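Local coordinates for ABC transporter, substrate-binding protein (Clostridium perfringens, PDB 4EDP) that probably captures a solute outside the cell and delivers it to the membrane permease of an ABC import system, at residues D47-T52 with K297-S302; V291-A296 with K306-S311. All coordinates share one frame; numbering follows the deposited sequence.

Contact 1 (D47-T52 with K297-S302); sequences DVLKET and KALNES
Leu299 gives the largest single share of the contact, its two methyl groups reaching separate residues of the helix segment 47-52. CD2 lies 3.6 Å from CG1 of Val48, and these two side chains slide past one another in opposite directions, so they touch along their flanks. CD1 sits 3.7 Å from CD1 of Leu49, and here the two side chains cross at about a right angle, methyl against methyl. The branch of Val48 that does the touching is set by its torsion: CG1 is anti to the backbone N (chi1 -179°) and projects to the partner helix. A third apolar approach, looser, brings that same CG1 within 4.0 Å of CB of Ala298. The backbones stay well separated, with CA of Val48 and CA of Ala298 7.2 Å apart, and the two segments bury 208 Å² in all.

Helix 46-61 is the connection between the parallel strands 37-41 and 65-69, a beta-alpha-beta unit of one lobe of this solute-binding protein. The end of helix 289-299 rests on its first turns, and Asn300, with positive phi, then takes the chain out of the helix.

The hydroxyl of Thr52 is used within its own helix rather than across the contact. Thr52 lays OG1 3.7 Å from CB of Ala298, a van der Waals approach, while OG1 donates to the backbone O of Val48 at 2.8 Å, tilted 34° from the carbonyl plane. The N of Thr52 reaches that O at 2.7 Å from the opposite face, so the oxygen is gripped twice. Lys50, turned away from helix 289-299, pairs with Glu46 in a salt bridge, and an acetate ion, probably from the crystallisation liquor, comes within about 3 Å (nearest atoms) of the Leu49 side chain.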
loop_
_atom_site.group_PDB
_atom_site.type_symbol
_atom_site.label_atom_id
_atom_site.label_comp_id
_atom_site.label_asym_id
_atom_site.label_seq_id
_atom_site.Cartn_x
_atom_site.Cartn_y
_atom_site.Cartn_z
ATOM N N ASP A 47 -17.607 4.709 11.885
ATOM C CA ASP A 47 -17.887 5.762 12.864
ATOM C C ASP A 47 -16.689 6.682 13.067
ATOM O O ASP A 47 -16.821 7.900 13.028
ATOM C CB ASP A 47 -18.331 5.197 14.221
ATOM C CG ASP A 47 -19.770 4.703 14.214
ATOM O OD1 ASP A 47 -20.327 4.483 13.114
ATOM O OD2 ASP A 47 -20.345 4.532 15.315
ATOM N N VAL A 48 -15.517 6.092 13.284
ATOM C CA VAL A 48 -14.305 6.871 13.507
ATOM C C VAL A 48 -13.958 7.674 12.259
ATOM O O VAL A 48 -13.565 8.840 12.337
ATOM C CB VAL A 48 -13.120 5.960 13.871
ATOM C CG1 VAL A 48 -11.873 6.797 14.124
ATOM C CG2 VAL A 48 -13.461 5.116 15.083
ATOM N N LEU A 49 -14.123 7.040 11.104
ATOM C CA LEU A 49 -13.835 7.673 9.825
ATOM C C LEU A 49 -14.709 8.913 9.620
ATOM O O LEU A 49 -14.226 9.985 9.246
ATOM C CB LEU A 49 -14.068 6.658 8.710
ATOM C CG LEU A 49 -13.750 7.088 7.297
ATOM C CD1 LEU A 49 -12.287 7.542 7.185
ATOM C CD2 LEU A 49 -14.039 5.930 6.342
ATOM N N LYS A 50 -16.004 8.754 9.865
ATOM C CA LYS A 50 -16.944 9.864 9.749
ATOM C C LYS A 50 -16.604 10.958 10.752
ATOM O O LYS A 50 -16.576 12.135 10.420
ATOM C CB LYS A 50 -18.366 9.377 10.011
ATOM C CG LYS A 50 -19.011 8.594 8.878
ATOM C CD LYS A 50 -20.325 7.982 9.353
ATOM C CE LYS A 50 -21.213 7.554 8.194
ATOM N NZ LYS A 50 -20.486 6.700 7.228
ATOM N N GLU A 51 -16.354 10.548 11.988
ATOM C CA GLU A 51 -16.038 11.468 13.070
ATOM C C GLU A 51 -14.756 12.266 12.832
ATOM O O GLU A 51 -14.702 13.479 13.047
ATOM C CB GLU A 51 -15.898 10.659 14.361
ATOM C CG GLU A 51 -15.499 11.460 15.577
ATOM C CD GLU A 51 -15.312 10.579 16.807
ATOM O OE1 GLU A 51 -15.535 9.349 16.713
ATOM O OE2 GLU A 51 -14.928 11.118 17.862
ATOM N N THR A 52 -13.729 11.569 12.361
ATOM C CA THR A 52 -12.420 12.152 12.152
ATOM C C THR A 52 -12.230 12.931 10.861
ATOM O O THR A 52 -11.635 14.006 10.869
ATOM C CB THR A 52 -11.357 11.029 12.164
ATOM O OG1 THR A 52 -11.424 10.337 13.418
ATOM C CG2 THR A 52 -9.944 11.602 11.954
ATOM N N LYS A 297 -3.303 9.108 14.107
ATOM C CA LYS A 297 -3.666 8.763 15.482
ATOM C C LYS A 297 -4.943 7.943 15.608
ATOM O O LYS A 297 -4.993 6.969 16.374
ATOM C CB LYS A 297 -3.835 10.048 16.294
ATOM C CG LYS A 297 -2.592 10.923 16.343
ATOM C CD LYS A 297 -2.864 12.239 17.041
ATOM C CE LYS A 297 -1.682 13.175 16.899
ATOM N NZ LYS A 297 -1.952 14.489 17.526
ATOM N N ALA A 298 -5.986 8.331 14.880
ATOM C CA ALA A 298 -7.277 7.657 15.007
ATOM C C ALA A 298 -7.480 6.442 14.123
ATOM O O ALA A 298 -8.173 5.502 14.521
ATOM C CB ALA A 298 -8.412 8.660 14.765
ATOM N N LEU A 299 -6.885 6.452 12.934
ATOM C CA LEU A 299 -7.080 5.368 11.978
ATOM C C LEU A 299 -5.815 4.604 11.592
ATOM O O LEU A 299 -5.847 3.770 10.690
ATOM C CB LEU A 299 -7.716 5.941 10.698
ATOM C CG LEU A 299 -9.078 6.621 10.828
ATOM C CD1 LEU A 299 -9.466 7.317 9.521
ATOM C CD2 LEU A 299 -10.125 5.589 11.249
ATOM N N ASN A 300 -4.712 4.870 12.276
ATOM C CA ASN A 300 -3.432 4.222 11.973
ATOM C C ASN A 300 -3.019 4.358 10.512
ATOM O O ASN A 300 -2.490 3.422 9.926
ATOM C CB ASN A 300 -3.415 2.756 12.418
ATOM C CG ASN A 300 -3.563 2.622 13.922
ATOM O OD1 ASN A 300 -3.237 3.552 14.672
ATOM N ND2 ASN A 300 -4.059 1.480 14.371
ATOM N N GLU A 301 -3.275 5.532 9.937
ATOM C CA GLU A 301 -2.865 5.815 8.553
ATOM C C GLU A 301 -1.521 6.515 8.585
ATOM O O GLU A 301 -1.388 7.589 9.177
ATOM C CB GLU A 301 -3.888 6.677 7.818
ATOM C CG GLU A 301 -5.194 5.954 7.531
ATOM C CD GLU A 301 -6.220 6.814 6.807
ATOM O OE1 GLU A 301 -5.968 8.014 6.556
ATOM O OE2 GLU A 301 -7.301 6.276 6.501
ATOM N N SER A 302 -0.516 5.895 7.977
ATOM C CA SER A 302 0.801 6.496 7.902
ATOM C C SER A 302 0.674 7.767 7.044
ATOM O O SER A 302 0.057 7.751 5.971
ATOM C CB SER A 302 1.828 5.561 7.272
ATOM O OG SER A 302 2.078 4.409 8.078
#

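Contact 2 (V291-A296 with K306-S311); sequences VQEKTA and KEVKLS
Glu293 and Lys309 make the polar link of this contact, a bond between a helix side chain and a loop backbone. The N of Lys309 donates to OE2 of Glu293 at 2.9 Å in a nearly straight bond, with an N-H...acceptor angle of 173°. The donor meets OE2 on its anti side, 25° out of the carboxylate plane. The glutamate extends beyond CG, which carries its carboxylate off the helix and up to the loop chain at Lys309, whose own side chain, extended, runs off from the helix.

Val308 runs alongside Glu293 in the opposite direction, its methyls against the CG methylene. The very short separation of these groups is doubtful, because Val308 was modelled in two conformations. In the one given, CG2 faces CB of Gln292 at 3.6 Å. Beyond that carbon the glutamine chain bends at chi2 (-88°), and its amide points to other partners: OE1 accepts from the backbone N of Val304 and of Asn305, while NE2 donates to the carbonyls of Tyr136 and Ala286.

Leu310 comes in one helical turn further on and sets both methyls against one alanine, with CD1 3.6 Å and CD2 4.0 Å from CB of Ala296. CD2 also lies 4.1 Å from the backbone O of Glu293. One face of helix 289-299 is thus covered by its own downstream loop, while Thr295 and Lys294 face helix 46-61; 241 Å² is buried between the two segments.

OE2 of Glu293 also forms a salt bridge with Lys289, one turn earlier. With an amide N-H and an ammonium group on one oxygen, the carboxylate probably stays ionised, and it pins the loop to the helix at the point where Val308 and Leu310 pack.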
loop_
_atom_site.group_PDB
_atom_site.type_symbol
_atom_site.label_atom_id
_atom_site.label_comp_id
_atom_site.label_asym_id
_atom_site.label_seq_id
_atom_site.Cartn_x
_atom_site.Cartn_y
_atom_site.Cartn_z
ATOM N N VAL A 291 -5.397 17.008 9.217
ATOM C CA VAL A 291 -6.103 15.757 8.913
ATOM C C VAL A 291 -5.143 14.548 8.887
ATOM O O VAL A 291 -5.491 13.448 9.328
ATOM C CB VAL A 291 -6.906 15.861 7.618
ATOM C CG1 VAL A 291 -7.550 14.524 7.283
ATOM C CG2 VAL A 291 -7.968 16.967 7.742
ATOM N N GLN A 292 -3.948 14.753 8.353
ATOM C CA GLN A 292 -2.913 13.714 8.328
ATOM C C GLN A 292 -2.530 13.302 9.771
ATOM O O GLN A 292 -2.314 12.118 10.054
ATOM C CB GLN A 292 -1.717 14.241 7.523
ATOM C CG GLN A 292 -2.005 14.372 6.010
ATOM C CD GLN A 292 -1.714 13.093 5.226
ATOM O OE1 GLN A 292 -0.650 12.503 5.387
ATOM N NE2 GLN A 292 -2.620 12.707 4.328
ATOM N N GLU A 293 -2.423 14.269 10.674
ATOM C CA GLU A 293 -2.120 13.969 12.084
ATOM C C GLU A 293 -3.289 13.213 12.726
ATOM O O GLU A 293 -3.092 12.192 13.369
ATOM C CB GLU A 293 -1.833 15.251 12.876
ATOM C CG GLU A 293 -0.533 15.919 12.464
ATOM C CD GLU A 293 -0.237 17.230 13.179
ATOM O OE1 GLU A 293 -1.158 17.836 13.776
ATOM O OE2 GLU A 293 0.940 17.657 13.116
ATOM N N LYS A 294 -4.509 13.708 12.529
ATOM C CA LYS A 294 -5.699 13.071 13.105
ATOM C C LYS A 294 -5.882 11.635 12.632
ATOM O O LYS A 294 -6.181 10.761 13.441
ATOM C CB LYS A 294 -6.966 13.884 12.797
ATOM C CG LYS A 294 -7.004 15.235 13.506
ATOM C CD LYS A 294 -8.191 16.102 13.092
ATOM C CE LYS A 294 -9.536 15.508 13.477
ATOM N NZ LYS A 294 -10.661 16.404 13.043
ATOM N N THR A 295 -5.706 11.383 11.337
ATOM C CA THR A 295 -5.892 10.024 10.800
ATOM C C THR A 295 -4.768 9.058 11.204
ATOM O O THR A 295 -4.998 7.849 11.325
ATOM C CB THR A 295 -6.103 10.023 9.271
ATOM O OG1 THR A 295 -5.022 10.706 8.632
ATOM C CG2 THR A 295 -7.405 10.738 8.929
ATOM N N ALA A 296 -3.569 9.592 11.426
ATOM C CA ALA A 296 -2.437 8.779 11.879
ATOM C C ALA A 296 -2.781 8.226 13.268
ATOM O O ALA A 296 -2.610 7.043 13.561
ATOM C CB ALA A 296 -1.196 9.636 11.962
ATOM N N LYS A 306 4.876 15.507 5.116
ATOM C CA LYS A 306 6.138 15.539 5.861
ATOM C C LYS A 306 6.181 16.527 7.025
ATOM O O LYS A 306 7.152 16.533 7.798
ATOM C CB LYS A 306 7.320 15.801 4.900
ATOM C CG LYS A 306 7.344 17.157 4.269
ATOM C CD LYS A 306 8.422 17.229 3.182
ATOM C CE LYS A 306 8.377 18.564 2.476
ATOM N NZ LYS A 306 9.479 18.704 1.477
ATOM N N GLU A 307 5.158 17.355 7.172
ATOM C CA GLU A 307 5.146 18.340 8.249
ATOM C C GLU A 307 4.444 17.895 9.522
ATOM O O GLU A 307 4.425 18.641 10.505
ATOM C CB GLU A 307 4.447 19.608 7.765
ATOM C CG GLU A 307 5.016 20.175 6.473
ATOM C CD GLU A 307 6.458 20.618 6.607
ATOM O OE1 GLU A 307 6.937 20.741 7.756
ATOM O OE2 GLU A 307 7.111 20.855 5.561
ATOM N N VAL A 308 3.883 16.689 9.510
ATOM C CA VAL A 308 3.132 16.139 10.651
ATOM C C VAL A 308 3.965 15.870 11.915
ATOM O O VAL A 308 5.044 15.291 11.833
ATOM C CB VAL A 308 2.429 14.831 10.216
ATOM C CG1 VAL A 308 1.899 14.061 11.412
ATOM C CG2 VAL A 308 1.316 15.143 9.222
ATOM N N LYS A 309 3.429 16.241 13.081
ATOM C CA LYS A 309 4.121 16.055 14.352
ATOM C C LYS A 309 3.460 14.858 15.047
ATOM O O LYS A 309 2.283 14.950 15.405
ATOM C CB LYS A 309 3.958 17.303 15.220
ATOM C CG LYS A 309 4.485 17.158 16.646
ATOM C CD LYS A 309 4.057 18.330 17.510
ATOM C CE LYS A 309 4.497 18.124 18.953
ATOM N NZ LYS A 309 3.960 19.188 19.849
ATOM N N LEU A 310 4.186 13.749 15.202
ATOM C CA LEU A 310 3.662 12.536 15.869
ATOM C C LEU A 310 4.647 11.946 16.896
ATOM O O LEU A 310 5.851 11.891 16.646
ATOM C CB LEU A 310 3.338 11.450 14.841
ATOM C CG LEU A 310 2.246 11.737 13.805
ATOM C CD1 LEU A 310 2.215 10.641 12.724
ATOM C CD2 LEU A 310 0.885 11.885 14.462
ATOM N N SER A 311 4.130 11.467 18.031
ATOM C CA SER A 311 4.974 10.879 19.082
ATOM C C SER A 311 5.394 9.449 18.749
ATOM O O SER A 311 4.906 8.849 17.789
ATOM C CB SER A 311 4.221 10.858 20.408
ATOM O OG SER A 311 3.142 9.950 20.333
#

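Overall arrangement
Contacts 1 and 2 lie 11 Å apart between centres and share helix 289-299. Along the chain their segments alternate: 47-52, then 291-296, 297-302 and 306-311. The C-terminal end of helix 289-299 meets the early turns of helix 46-61 in contact 1, and its preceding turns meet the loop in contact 2. They are joined directly: Glu301 N lies 3.2 Å from Thr295 O, a probable hydrogen bond, and Lys297 CE packs 3.8 Å from Leu310 CD2. Contact 1 sets the late helix against helix 46-61, and contact 2 lays the following loop on that helix, consistent with a two-lobed binding protein whose chain comes back to its first lobe late in the sequence.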